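PDB 3ZID: Tubulin/ftsz, gtpase from Methanosaeta thermophila, which binds guanine nucleotide as a tubulin/FtsZ-family GTPase of the archaeal cytoskeleton and is probably involved in the control of cell shape. Local coordinates for residues G101-V112 against Y132-L143; V75-F86 against G114-M124. One frame throughout, in Å; residues are numbered along the deposited sequence.

Interaction 1 (G101-V112 against Y132-L143); sequences GDFDLIFVMTSV and YKNATIVPIAVL. With GDP (guanosine-5'-diphosphate), chain C.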
loop_
_atom_site.group_PDB
_atom_site.type_symbol
_atom_site.label_atom_id
_atom_site.label_comp_id
_atom_site.label_asym_id
_atom_site.label_seq_id
_atom_site.Cartn_x
_atom_site.Cartn_y
_atom_site.Cartn_z
ATOM N N GLY A 101 -4.823 -20.533 -11.668
ATOM C CA GLY A 101 -5.850 -21.196 -10.884
ATOM C C GLY A 101 -6.735 -20.288 -10.057
ATOM O O GLY A 101 -6.917 -19.110 -10.373
ATOM N N ASP A 102 -7.313 -20.857 -9.005
ATOM C CA ASP A 102 -8.198 -20.105 -8.128
ATOM C C ASP A 102 -7.421 -19.531 -6.971
ATOM O O ASP A 102 -6.387 -20.060 -6.588
ATOM C CB ASP A 102 -9.337 -20.975 -7.587
ATOM C CG ASP A 102 -10.516 -21.055 -8.528
ATOM O OD1 ASP A 102 -10.693 -20.136 -9.353
ATOM O OD2 ASP A 102 -11.278 -22.038 -8.435
ATOM N N PHE A 103 -7.923 -18.425 -6.434
ATOM C CA PHE A 103 -7.313 -17.767 -5.290
ATOM C C PHE A 103 -8.363 -17.358 -4.297
ATOM O O PHE A 103 -9.450 -16.933 -4.676
ATOM C CB PHE A 103 -6.530 -16.545 -5.738
ATOM C CG PHE A 103 -5.452 -16.875 -6.696
ATOM C CD1 PHE A 103 -4.292 -17.502 -6.252
ATOM C CD2 PHE A 103 -5.618 -16.633 -8.045
ATOM C CE1 PHE A 103 -3.296 -17.840 -7.137
ATOM C CE2 PHE A 103 -4.633 -16.959 -8.930
ATOM C CZ PHE A 103 -3.462 -17.571 -8.478
ATOM N N ASP A 104 -8.017 -17.465 -3.020
ATOM C CA ASP A 104 -8.892 -17.022 -1.956
ATOM C C ASP A 104 -8.540 -15.593 -1.525
ATOM O O ASP A 104 -9.368 -14.870 -0.990
ATOM C CB ASP A 104 -8.750 -17.967 -0.769
ATOM C CG ASP A 104 -8.821 -19.435 -1.178
ATOM O OD1 ASP A 104 -9.812 -19.832 -1.836
ATOM O OD2 ASP A 104 -7.878 -20.186 -0.844
ATOM N N LEU A 105 -7.300 -15.201 -1.749
ATOM C CA LEU A 105 -6.795 -13.948 -1.214
ATOM C C LEU A 105 -5.859 -13.316 -2.235
ATOM O O LEU A 105 -4.913 -13.947 -2.699
ATOM C CB LEU A 105 -6.048 -14.224 0.105
ATOM C CG LEU A 105 -5.346 -13.062 0.803
ATOM C CD1 LEU A 105 -6.333 -11.975 1.190
ATOM C CD2 LEU A 105 -4.622 -13.582 2.049
ATOM N N ILE A 106 -6.110 -12.062 -2.571
ATOM C CA ILE A 106 -5.312 -11.393 -3.590
ATOM C C ILE A 106 -4.791 -10.072 -3.067
ATOM O O ILE A 106 -5.560 -9.234 -2.589
ATOM C CB ILE A 106 -6.134 -11.173 -4.915
ATOM C CG1 ILE A 106 -6.752 -12.499 -5.407
ATOM C CG2 ILE A 106 -5.264 -10.553 -6.003
ATOM C CD1 ILE A 106 -7.628 -12.376 -6.695
ATOM N N PHE A 107 -3.480 -9.902 -3.131
ATOM C CA PHE A 107 -2.865 -8.618 -2.826
ATOM C C PHE A 107 -2.473 -7.917 -4.097
ATOM O O PHE A 107 -1.804 -8.502 -4.943
ATOM C CB PHE A 107 -1.649 -8.795 -1.919
ATOM C CG PHE A 107 -2.002 -9.291 -0.535
ATOM C CD1 PHE A 107 -2.587 -8.440 0.395
ATOM C CD2 PHE A 107 -1.774 -10.615 -0.174
ATOM C CE1 PHE A 107 -2.920 -8.884 1.694
ATOM C CE2 PHE A 107 -2.083 -11.075 1.119
ATOM C CZ PHE A 107 -2.675 -10.217 2.048
ATOM N N VAL A 108 -2.921 -6.670 -4.234
ATOM C CA VAL A 108 -2.533 -5.817 -5.363
ATOM C C VAL A 108 -1.678 -4.671 -4.846
ATOM O O VAL A 108 -2.156 -3.772 -4.160
ATOM C CB VAL A 108 -3.746 -5.274 -6.133
ATOM C CG1 VAL A 108 -3.287 -4.444 -7.323
ATOM C CG2 VAL A 108 -4.613 -6.438 -6.621
ATOM N N MET A 109 -0.398 -4.741 -5.169
ATOM C CA MET A 109 0.584 -3.841 -4.615
ATOM C C MET A 109 1.059 -2.851 -5.646
ATOM O O MET A 109 1.508 -3.230 -6.724
ATOM C CB MET A 109 1.743 -4.654 -4.080
ATOM C CG MET A 109 1.259 -5.827 -3.246
ATOM S SD MET A 109 2.653 -6.804 -2.698
ATOM C CE MET A 109 3.357 -7.255 -4.265
ATOM N N THR A 110 0.959 -1.576 -5.290
ATOM C CA THR A 110 1.299 -0.494 -6.184
ATOM C C THR A 110 1.526 0.802 -5.400
ATOM O O THR A 110 1.014 0.971 -4.284
ATOM C CB THR A 110 0.158 -0.261 -7.226
ATOM O OG1 THR A 110 0.492 0.860 -8.041
ATOM C CG2 THR A 110 -1.154 0.061 -6.530
ATOM N N SER A 111 2.270 1.734 -5.997
ATOM C CA SER A 111 2.207 3.123 -5.544
ATOM C C SER A 111 0.974 3.780 -6.161
ATOM O O SER A 111 0.465 3.337 -7.197
ATOM C CB SER A 111 3.463 3.909 -5.945
ATOM O OG SER A 111 3.506 4.156 -7.335
ATOM N N VAL A 112 0.494 4.839 -5.535
ATOM C CA VAL A 112 -0.655 5.530 -6.052
ATOM C C VAL A 112 -0.240 6.707 -6.929
ATOM O O VAL A 112 -1.093 7.315 -7.546
ATOM C CB VAL A 112 -1.588 6.020 -4.927
ATOM C CG1 VAL A 112 -2.049 4.841 -4.101
ATOM C CG2 VAL A 112 -0.889 7.036 -4.046
ATOM N N TYR A 132 -13.266 -13.537 -9.396
ATOM C CA TYR A 132 -13.048 -14.241 -8.136
ATOM C C TYR A 132 -13.966 -13.645 -7.084
ATOM O O TYR A 132 -13.505 -12.950 -6.183
ATOM C CB TYR A 132 -11.595 -14.077 -7.692
ATOM C CG TYR A 132 -10.579 -14.659 -8.656
ATOM C CD1 TYR A 132 -10.316 -16.027 -8.684
ATOM C CD2 TYR A 132 -9.865 -13.838 -9.514
ATOM C CE1 TYR A 132 -9.378 -16.560 -9.556
ATOM C CE2 TYR A 132 -8.929 -14.357 -10.392
ATOM C CZ TYR A 132 -8.687 -15.721 -10.413
ATOM O OH TYR A 132 -7.752 -16.240 -11.291
ATOM N N LYS A 133 -15.268 -13.915 -7.212
ATOM C CA LYS A 133 -16.302 -13.242 -6.422
ATOM C C LYS A 133 -16.169 -13.536 -4.946
ATOM O O LYS A 133 -16.555 -12.731 -4.111
ATOM C CB LYS A 133 -17.720 -13.649 -6.872
ATOM C CG LYS A 133 -18.053 -13.423 -8.336
ATOM C CD LYS A 133 -19.464 -13.958 -8.649
ATOM C CE LYS A 133 -19.879 -13.699 -10.100
ATOM N NZ LYS A 133 -21.192 -14.346 -10.462
ATOM N N ASN A 134 -15.644 -14.709 -4.631
ATOM C CA ASN A 134 -15.501 -15.128 -3.253
ATOM C C ASN A 134 -14.165 -14.685 -2.645
ATOM O O ASN A 134 -13.918 -14.892 -1.460
ATOM C CB ASN A 134 -15.674 -16.638 -3.151
ATOM C CG ASN A 134 -17.053 -17.098 -3.605
ATOM O OD1 ASN A 134 -18.060 -16.438 -3.349
ATOM N ND2 ASN A 134 -17.101 -18.238 -4.281
ATOM N N ALA A 135 -13.307 -14.077 -3.458
ATOM C CA ALA A 135 -11.968 -13.704 -2.996
ATOM C C ALA A 135 -11.908 -12.448 -2.130
ATOM O O ALA A 135 -12.702 -11.524 -2.282
ATOM C CB ALA A 135 -11.026 -13.552 -4.182
ATOM N N THR A 136 -10.939 -12.428 -1.226
ATOM C CA THR A 136 -10.616 -11.240 -0.469
ATOM C C THR A 136 -9.516 -10.539 -1.253
ATOM O O THR A 136 -8.443 -11.114 -1.483
ATOM C CB THR A 136 -10.113 -11.602 0.908
ATOM O OG1 THR A 136 -11.154 -12.262 1.626
ATOM C CG2 THR A 136 -9.650 -10.347 1.667
ATOM N N ILE A 137 -9.795 -9.324 -1.714
ATOM C CA ILE A 137 -8.862 -8.590 -2.573
ATOM C C ILE A 137 -8.411 -7.330 -1.862
ATOM O O ILE A 137 -9.227 -6.470 -1.550
ATOM C CB ILE A 137 -9.494 -8.235 -3.916
ATOM C CG1 ILE A 137 -10.047 -9.500 -4.581
ATOM C CG2 ILE A 137 -8.475 -7.543 -4.816
ATOM C CD1 ILE A 137 -10.615 -9.307 -5.975
ATOM N N VAL A 138 -7.113 -7.236 -1.595
ATOM C CA VAL A 138 -6.585 -6.174 -0.751
ATOM C C VAL A 138 -5.512 -5.359 -1.458
ATOM O O VAL A 138 -4.410 -5.849 -1.732
ATOM C CB VAL A 138 -5.970 -6.766 0.524
ATOM C CG1 VAL A 138 -5.317 -5.675 1.366
ATOM C CG2 VAL A 138 -7.034 -7.529 1.322
ATOM N N PRO A 139 -5.832 -4.101 -1.781
ATOM C CA PRO A 139 -4.740 -3.280 -2.295
ATOM C C PRO A 139 -3.766 -2.834 -1.198
ATOM O O PRO A 139 -4.142 -2.539 -0.051
ATOM C CB PRO A 139 -5.464 -2.073 -2.924
ATOM C CG PRO A 139 -6.781 -2.034 -2.289
ATOM C CD PRO A 139 -7.146 -3.467 -1.982
ATOM N N ILE A 140 -2.492 -2.828 -1.572
ATOM C CA ILE A 140 -1.429 -2.248 -0.773
ATOM C C ILE A 140 -1.029 -0.971 -1.499
ATOM O O ILE A 140 -0.391 -1.029 -2.556
ATOM C CB ILE A 140 -0.213 -3.174 -0.712
ATOM C CG1 ILE A 140 -0.655 -4.603 -0.379
ATOM C CG2 ILE A 140 0.808 -2.664 0.288
ATOM C CD1 ILE A 140 -1.345 -4.718 0.948
ATOM N N ALA A 141 -1.429 0.173 -0.944
ATOM C CA ALA A 141 -1.266 1.465 -1.628
ATOM C C ALA A 141 -0.124 2.305 -1.048
ATOM O O ALA A 141 -0.211 2.770 0.096
ATOM C CB ALA A 141 -2.548 2.235 -1.559
ATOM N N VAL A 142 0.935 2.510 -1.834
ATOM C CA VAL A 142 2.090 3.266 -1.354
ATOM C C VAL A 142 1.988 4.766 -1.685
ATOM O O VAL A 142 1.893 5.138 -2.854
ATOM C CB VAL A 142 3.392 2.702 -1.926
ATOM C CG1 VAL A 142 4.564 3.534 -1.472
ATOM C CG2 VAL A 142 3.557 1.207 -1.525
ATOM N N LEU A 143 1.989 5.607 -0.650
ATOM C CA LEU A 143 1.817 7.063 -0.801
ATOM C C LEU A 143 3.126 7.764 -1.080
ATOM O O LEU A 143 4.173 7.293 -0.631
ATOM C CB LEU A 143 1.218 7.661 0.478
ATOM C CG LEU A 143 -0.004 6.924 1.002
ATOM C CD1 LEU A 143 -0.467 7.533 2.304
ATOM C CD2 LEU A 143 -1.106 6.942 -0.043
HETATM P PB GDP C . 4.935 3.482 -12.095
HETATM O O1B GDP C . 3.714 2.837 -11.463
HETATM O O2B GDP C . 5.949 2.416 -12.465
HETATM O O3B GDP C . 4.487 4.241 -13.331
HETATM O O3A GDP C . 5.559 4.559 -11.083
HETATM P PA GDP C . 6.184 4.164 -9.658
HETATM O O1A GDP C . 7.666 4.306 -9.672
HETATM O O2A GDP C . 5.740 2.808 -9.156
HETATM O "O5'" GDP C . 5.483 5.275 -8.761
HETATM C "C5'" GDP C . 6.275 6.317 -8.213
HETATM C "C4'" GDP C . 5.920 6.440 -6.738
HETATM O "O4'" GDP C . 6.317 5.231 -6.088
HETATM C "C3'" GDP C . 6.723 7.557 -6.131
HETATM O "O3'" GDP C . 5.975 8.034 -5.015
HETATM C "C2'" GDP C . 7.967 6.847 -5.671
HETATM O "O2'" GDP C . 8.539 7.547 -4.571
HETATM C "C1'" GDP C . 7.418 5.509 -5.218
HETATM N N9 GDP C . 8.329 4.375 -5.376
HETATM C C8 GDP C . 8.979 3.996 -6.494
HETATM N N7 GDP C . 9.679 2.857 -6.269
HETATM C C5 GDP C . 9.465 2.509 -4.984
HETATM C C6 GDP C . 9.877 1.414 -4.103
HETATM O O6 GDP C . 10.648 0.538 -4.514
HETATM N N1 GDP C . 9.419 1.409 -2.852
HETATM C C2 GDP C . 8.600 2.358 -2.378
HETATM N N2 GDP C . 8.198 2.271 -1.093
HETATM N N3 GDP C . 8.163 3.404 -3.120
HETATM C C4 GDP C . 8.559 3.507 -4.408
#
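Leu105 to Ser111 pairs in parallel with Thr136 to Val142, the two strands of a beta-alpha-beta unit in the Rossmann-like GTPase domain of the tubulin/FtsZ family; helix 117-131 makes the crossover. Eight backbone hydrogen bonds form the ladder, from Thr136 N to Asp104 O (2.9 Å) through to Val112 N on Val142 O, and most are nearly straight. Side-chain packing follows the pairing. On one face Phe107 CD1 packs against Val138 CB, the two side chains pointing the same way, and Met109 CG runs beside Ile140 CG1 at 3.7 Å, while strand 3-9 flanks the pair through Val4 and Met6. Val108 and Ile137 project from the other face, where helix 117-131 packs. At the N-terminal end of the pair Tyr132 collects Phe103 and Ile106. The edge of Phe103 points at the face of Tyr132 in an offset edge-to-face pair, planes at 61°, and Ile106 CD1 meets Tyr132 CD2 at 3.9 Å. With CG beside its own backbone N (chi1 -62°), the Tyr132 ring reaches back to Gly101, and OH bonds Gly101 O almost head-on at 3.1 Å. A leucine in its place would probably leave Gly101 O without this donor and Phe103 without a ring face to meet. The nucleotide lies at the C-terminal end of the strands: Val142 CG1 packs 3.9 Å from GDP N2, and Ser111 OG donates to GDP O5' at 2.7 Å.

Interaction 2 (V75-F86 against G114-M124); sequences VGANRSKGKQGF and GGTGSSFSPLM. With GDP (guanosine-5'-diphosphate), chain C.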
loop_
_atom_site.group_PDB
_atom_site.type_symbol
_atom_site.label_atom_id
_atom_site.label_comp_id
_atom_site.label_asym_id
_atom_site.label_seq_id
_atom_site.Cartn_x
_atom_site.Cartn_y
_atom_site.Cartn_z
ATOM N N VAL A 75 4.353 5.163 -20.651
ATOM C CA VAL A 75 3.278 5.645 -19.793
ATOM C C VAL A 75 3.739 6.828 -18.936
ATOM O O VAL A 75 3.032 7.827 -18.814
ATOM C CB VAL A 75 2.709 4.517 -18.903
ATOM C CG1 VAL A 75 1.777 5.092 -17.857
ATOM C CG2 VAL A 75 1.985 3.498 -19.760
ATOM N N GLY A 76 4.945 6.727 -18.388
ATOM C CA GLY A 76 5.461 7.737 -17.493
ATOM C C GLY A 76 4.573 7.918 -16.277
ATOM O O GLY A 76 4.159 6.951 -15.660
ATOM N N ALA A 77 4.252 9.161 -15.941
ATOM C CA ALA A 77 3.360 9.400 -14.807
ATOM C C ALA A 77 1.966 9.793 -15.288
ATOM O O ALA A 77 1.157 10.328 -14.526
ATOM C CB ALA A 77 3.937 10.472 -13.888
ATOM N N ASN A 78 1.688 9.503 -16.556
ATOM C CA ASN A 78 0.407 9.840 -17.168
ATOM C C ASN A 78 -0.640 8.759 -16.959
ATOM O O ASN A 78 -0.618 7.733 -17.631
ATOM C CB ASN A 78 0.608 10.093 -18.664
ATOM C CG ASN A 78 -0.623 10.684 -19.345
ATOM O OD1 ASN A 78 -1.763 10.486 -18.922
ATOM N ND2 ASN A 78 -0.383 11.419 -20.416
ATOM N N ARG A 79 -1.560 8.994 -16.030
ATOM C CA ARG A 79 -2.578 7.998 -15.702
ATOM C C ARG A 79 -3.542 7.733 -16.856
ATOM O O ARG A 79 -4.049 6.619 -16.993
ATOM C CB ARG A 79 -3.322 8.398 -14.425
ATOM C CG ARG A 79 -2.393 8.285 -13.202
ATOM C CD ARG A 79 -3.044 8.668 -11.881
ATOM N NE ARG A 79 -4.506 8.587 -11.867
ATOM C CZ ARG A 79 -5.205 7.508 -11.536
ATOM N NH1 ARG A 79 -4.592 6.381 -11.209
ATOM N NH2 ARG A 79 -6.523 7.559 -11.537
ATOM N N SER A 80 -3.777 8.739 -17.699
ATOM C CA SER A 80 -4.650 8.534 -18.852
ATOM C C SER A 80 -4.050 7.496 -19.783
ATOM O O SER A 80 -4.735 6.571 -20.231
ATOM C CB SER A 80 -4.894 9.842 -19.623
ATOM O OG SER A 80 -5.949 10.606 -19.058
ATOM N N LYS A 81 -2.756 7.633 -20.052
ATOM C CA LYS A 81 -2.071 6.676 -20.905
ATOM C C LYS A 81 -2.014 5.317 -20.225
ATOM O O LYS A 81 -2.140 4.270 -20.864
ATOM C CB LYS A 81 -0.677 7.179 -21.252
ATOM C CG LYS A 81 -0.709 8.294 -22.288
ATOM C CD LYS A 81 0.570 8.327 -23.099
ATOM C CE LYS A 81 0.291 8.829 -24.512
ATOM N NZ LYS A 81 1.522 8.891 -25.350
ATOM N N GLY A 82 -1.862 5.345 -18.910
ATOM C CA GLY A 82 -1.862 4.121 -18.145
ATOM C C GLY A 82 -3.157 3.367 -18.332
ATOM O O GLY A 82 -3.155 2.166 -18.596
ATOM N N LYS A 83 -4.268 4.075 -18.181
ATOM C CA LYS A 83 -5.582 3.467 -18.332
ATOM C C LYS A 83 -5.770 2.899 -19.730
ATOM O O LYS A 83 -6.290 1.792 -19.879
ATOM C CB LYS A 83 -6.675 4.475 -18.001
ATOM C CG LYS A 83 -6.719 4.831 -16.530
ATOM C CD LYS A 83 -7.705 5.944 -16.269
ATOM C CE LYS A 83 -7.825 6.220 -14.787
ATOM N NZ LYS A 83 -8.706 7.385 -14.511
ATOM N N GLN A 84 -5.350 3.654 -20.749
ATOM C CA GLN A 84 -5.436 3.174 -22.130
ATOM C C GLN A 84 -4.601 1.919 -22.305
ATOM O O GLN A 84 -5.062 0.922 -22.871
ATOM C CB GLN A 84 -4.973 4.244 -23.133
ATOM C CG GLN A 84 -5.928 5.418 -23.306
ATOM C CD GLN A 84 -5.347 6.536 -24.164
ATOM O OE1 GLN A 84 -4.141 6.584 -24.420
ATOM N NE2 GLN A 84 -6.206 7.451 -24.597
ATOM N N GLY A 85 -3.371 1.979 -21.797
ATOM C CA GLY A 85 -2.464 0.850 -21.816
ATOM C C GLY A 85 -3.076 -0.402 -21.209
ATOM O O GLY A 85 -2.904 -1.505 -21.739
ATOM N N PHE A 86 -3.784 -0.241 -20.095
ATOM C CA PHE A 86 -4.448 -1.379 -19.476
ATOM C C PHE A 86 -5.541 -1.992 -20.369
ATOM O O PHE A 86 -5.574 -3.205 -20.580
ATOM C CB PHE A 86 -5.034 -1.019 -18.110
ATOM C CG PHE A 86 -5.727 -2.172 -17.451
ATOM C CD1 PHE A 86 -4.988 -3.155 -16.806
ATOM C CD2 PHE A 86 -7.109 -2.303 -17.511
ATOM C CE1 PHE A 86 -5.614 -4.233 -16.216
ATOM C CE2 PHE A 86 -7.743 -3.377 -16.921
ATOM C CZ PHE A 86 -6.999 -4.342 -16.281
ATOM N N GLY A 114 2.528 6.880 -9.426
ATOM C CA GLY A 114 3.079 6.704 -10.752
ATOM C C GLY A 114 1.970 6.643 -11.799
ATOM O O GLY A 114 0.802 6.947 -11.531
ATOM N N GLY A 115 2.342 6.236 -13.001
ATOM C CA GLY A 115 1.402 6.168 -14.104
ATOM C C GLY A 115 0.887 4.763 -14.335
ATOM O O GLY A 115 -0.274 4.566 -14.683
ATOM N N THR A 116 1.754 3.777 -14.144
ATOM C CA THR A 116 1.371 2.403 -14.435
ATOM C C THR A 116 0.617 1.757 -13.285
ATOM O O THR A 116 -0.549 1.348 -13.432
ATOM C CB THR A 116 2.578 1.527 -14.847
ATOM O OG1 THR A 116 3.100 1.978 -16.100
ATOM C CG2 THR A 116 2.162 0.072 -14.976
ATOM N N GLY A 117 1.285 1.643 -12.142
ATOM C CA GLY A 117 0.666 1.008 -10.999
ATOM C C GLY A 117 -0.662 1.635 -10.625
ATOM O O GLY A 117 -1.679 0.955 -10.492
ATOM N N SER A 118 -0.654 2.956 -10.497
ATOM C CA SER A 118 -1.802 3.672 -9.973
ATOM C C SER A 118 -3.024 3.607 -10.865
ATOM O O SER A 118 -4.130 3.765 -10.370
ATOM C CB SER A 118 -1.443 5.132 -9.716
ATOM O OG SER A 118 -1.367 5.850 -10.930
ATOM N N SER A 119 -2.830 3.371 -12.165
ATOM C CA SER A 119 -3.954 3.301 -13.106
ATOM C C SER A 119 -4.413 1.876 -13.372
ATOM O O SER A 119 -5.610 1.596 -13.396
ATOM C CB SER A 119 -3.627 4.007 -14.430
ATOM O OG SER A 119 -2.488 3.451 -15.060
ATOM N N PHE A 120 -3.457 0.978 -13.575
ATOM C CA PHE A 120 -3.755 -0.439 -13.774
ATOM C C PHE A 120 -4.502 -1.017 -12.579
ATOM O O PHE A 120 -5.422 -1.809 -12.731
ATOM C CB PHE A 120 -2.459 -1.244 -13.894
ATOM C CG PHE A 120 -1.864 -1.286 -15.273
ATOM C CD1 PHE A 120 -1.830 -0.154 -16.086
ATOM C CD2 PHE A 120 -1.294 -2.469 -15.738
ATOM C CE1 PHE A 120 -1.259 -0.215 -17.357
ATOM C CE2 PHE A 120 -0.722 -2.550 -16.995
ATOM C CZ PHE A 120 -0.703 -1.412 -17.817
ATOM N N SER A 121 -4.056 -0.665 -11.383
ATOM C CA SER A 121 -4.470 -1.402 -10.194
ATOM C C SER A 121 -5.965 -1.325 -9.892
ATOM O O SER A 121 -6.599 -2.353 -9.676
ATOM C CB SER A 121 -3.601 -1.049 -8.980
ATOM O OG SER A 121 -2.250 -1.433 -9.216
ATOM N N PRO A 122 -6.542 -0.113 -9.886
ATOM C CA PRO A 122 -7.993 -0.073 -9.682
ATOM C C PRO A 122 -8.741 -0.774 -10.799
ATOM O O PRO A 122 -9.770 -1.393 -10.516
ATOM C CB PRO A 122 -8.311 1.420 -9.683
ATOM C CG PRO A 122 -7.018 2.071 -9.270
ATOM C CD PRO A 122 -5.943 1.234 -9.864
ATOM N N LEU A 123 -8.237 -0.682 -12.031
ATOM C CA LEU A 123 -8.880 -1.343 -13.169
ATOM C C LEU A 123 -8.817 -2.843 -13.029
ATOM O O LEU A 123 -9.802 -3.550 -13.279
ATOM C CB LEU A 123 -8.231 -0.935 -14.501
ATOM C CG LEU A 123 -8.355 0.550 -14.834
ATOM C CD1 LEU A 123 -7.789 0.970 -16.213
ATOM C CD2 LEU A 123 -9.782 0.853 -14.750
ATOM N N MET A 124 -7.646 -3.320 -12.615
ATOM C CA MET A 124 -7.397 -4.747 -12.453
ATOM C C MET A 124 -8.232 -5.315 -11.309
ATOM O O MET A 124 -8.720 -6.438 -11.375
ATOM C CB MET A 124 -5.908 -4.985 -12.193
ATOM C CG MET A 124 -5.428 -6.395 -12.543
ATOM S SD MET A 124 -3.643 -6.567 -12.322
ATOM C CE MET A 124 -3.095 -5.004 -12.975
HETATM P PB GDP C . 4.935 3.482 -12.095
HETATM O O1B GDP C . 3.714 2.837 -11.463
HETATM O O2B GDP C . 5.949 2.416 -12.465
HETATM O O3B GDP C . 4.487 4.241 -13.331
HETATM O O3A GDP C . 5.559 4.559 -11.083
HETATM P PA GDP C . 6.184 4.164 -9.658
HETATM O O1A GDP C . 7.666 4.306 -9.672
HETATM O O2A GDP C . 5.740 2.808 -9.156
HETATM O "O5'" GDP C . 5.483 5.275 -8.761
HETATM C "C5'" GDP C . 6.275 6.317 -8.213
HETATM C "C4'" GDP C . 5.920 6.440 -6.738
HETATM O "O4'" GDP C . 6.317 5.231 -6.088
HETATM C "C3'" GDP C . 6.723 7.557 -6.131
HETATM O "O3'" GDP C . 5.975 8.034 -5.015
HETATM C "C2'" GDP C . 7.967 6.847 -5.671
HETATM O "O2'" GDP C . 8.539 7.547 -4.571
HETATM C "C1'" GDP C . 7.418 5.509 -5.218
HETATM N N9 GDP C . 8.329 4.375 -5.376
HETATM C C8 GDP C . 8.979 3.996 -6.494
HETATM N N7 GDP C . 9.679 2.857 -6.269
HETATM C C5 GDP C . 9.465 2.509 -4.984
HETATM C C6 GDP C . 9.877 1.414 -4.103
HETATM O O6 GDP C . 10.648 0.538 -4.514
HETATM N N1 GDP C . 9.419 1.409 -2.852
HETATM C C2 GDP C . 8.600 2.358 -2.378
HETATM N N2 GDP C . 8.198 2.271 -1.093
HETATM N N3 GDP C . 8.163 3.404 -3.120
HETATM C C4 GDP C . 8.559 3.507 -4.408
HETATM O O HOH W 1 4.692 4.058 -16.019
#
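Gly114 and Gly115 lie against the turn at Val75 to Asn78, opening the glycine-rich phosphate-binding loop of the tubulin/FtsZ fold, which leads into helix 117-124; this helix crosses helix 79-86 at -45°, their axes 8.1 Å apart. Gly114 CA sits by the diphosphate bridge. A side chain on Gly115 would run into Gly76 O and Val75 CG1; instead its bare CA meets Gly76 O in a C-H...O contact of 3.3 Å, and Val75 CG1 packs against Gly115 C. The amides of Gly115 and Thr116 both donate to GDP O3B. One water joins Gly76 O, Thr116 OG1 and O3B, bringing the first segment into the phosphate site, and Thr116 OG1 is also bonded to Thr50. The Gly117 amide donates to GDP O1B. At Ser118, Arg79 NH1 bonds Ser118 OG nearly straight (168°) and in the guanidinium plane, at 3.3 Å. The same NH1 makes a weak, strongly bent bond to Ser118 O, while OG itself donates to Gly114 O. Glu162 on helix 150-165 forms salt bridges with Arg79 NH2 and Lys83 NZ. Ser119 OG bonds Gly115 O at 2.5 Å and touches Gly82 CA at 3.2 Å, where the lack of a side chain lets the helices close in. Phe120 offers one ring face to Thr116 CG2 and the opposite one to Phe86, whose CB and ring edge both meet it; the edge-to-face rings stand at 67°, centroids 5.4 Å apart. Leu123 runs antiparallel alongside Phe86, with CB over one face of the ring, 3.5 Å from CE2. Finally Met124 CB lies 4.1 Å from Phe86 CE1.

Along the chain, residues 75-86 come first, turning into helix 79-98; the segment 101-112 follows, with the strand that runs to the nucleotide. Residues 114-124 then fold back on 75-86, so interaction 2 closes a loop of 27 residues that contains this strand. The chain continues down helix 117-131 and returns at 132-143 beside 101-112, where interaction 1 closes a shorter loop of 19 residues. The two loops cross, since their segments alternate. Interaction 1 knits the central sheet, whereas interaction 2 ties two helices together. They meet at Thr110, whose OG1 probably hydrogen-bonds Gly117 O, and both touch GDP.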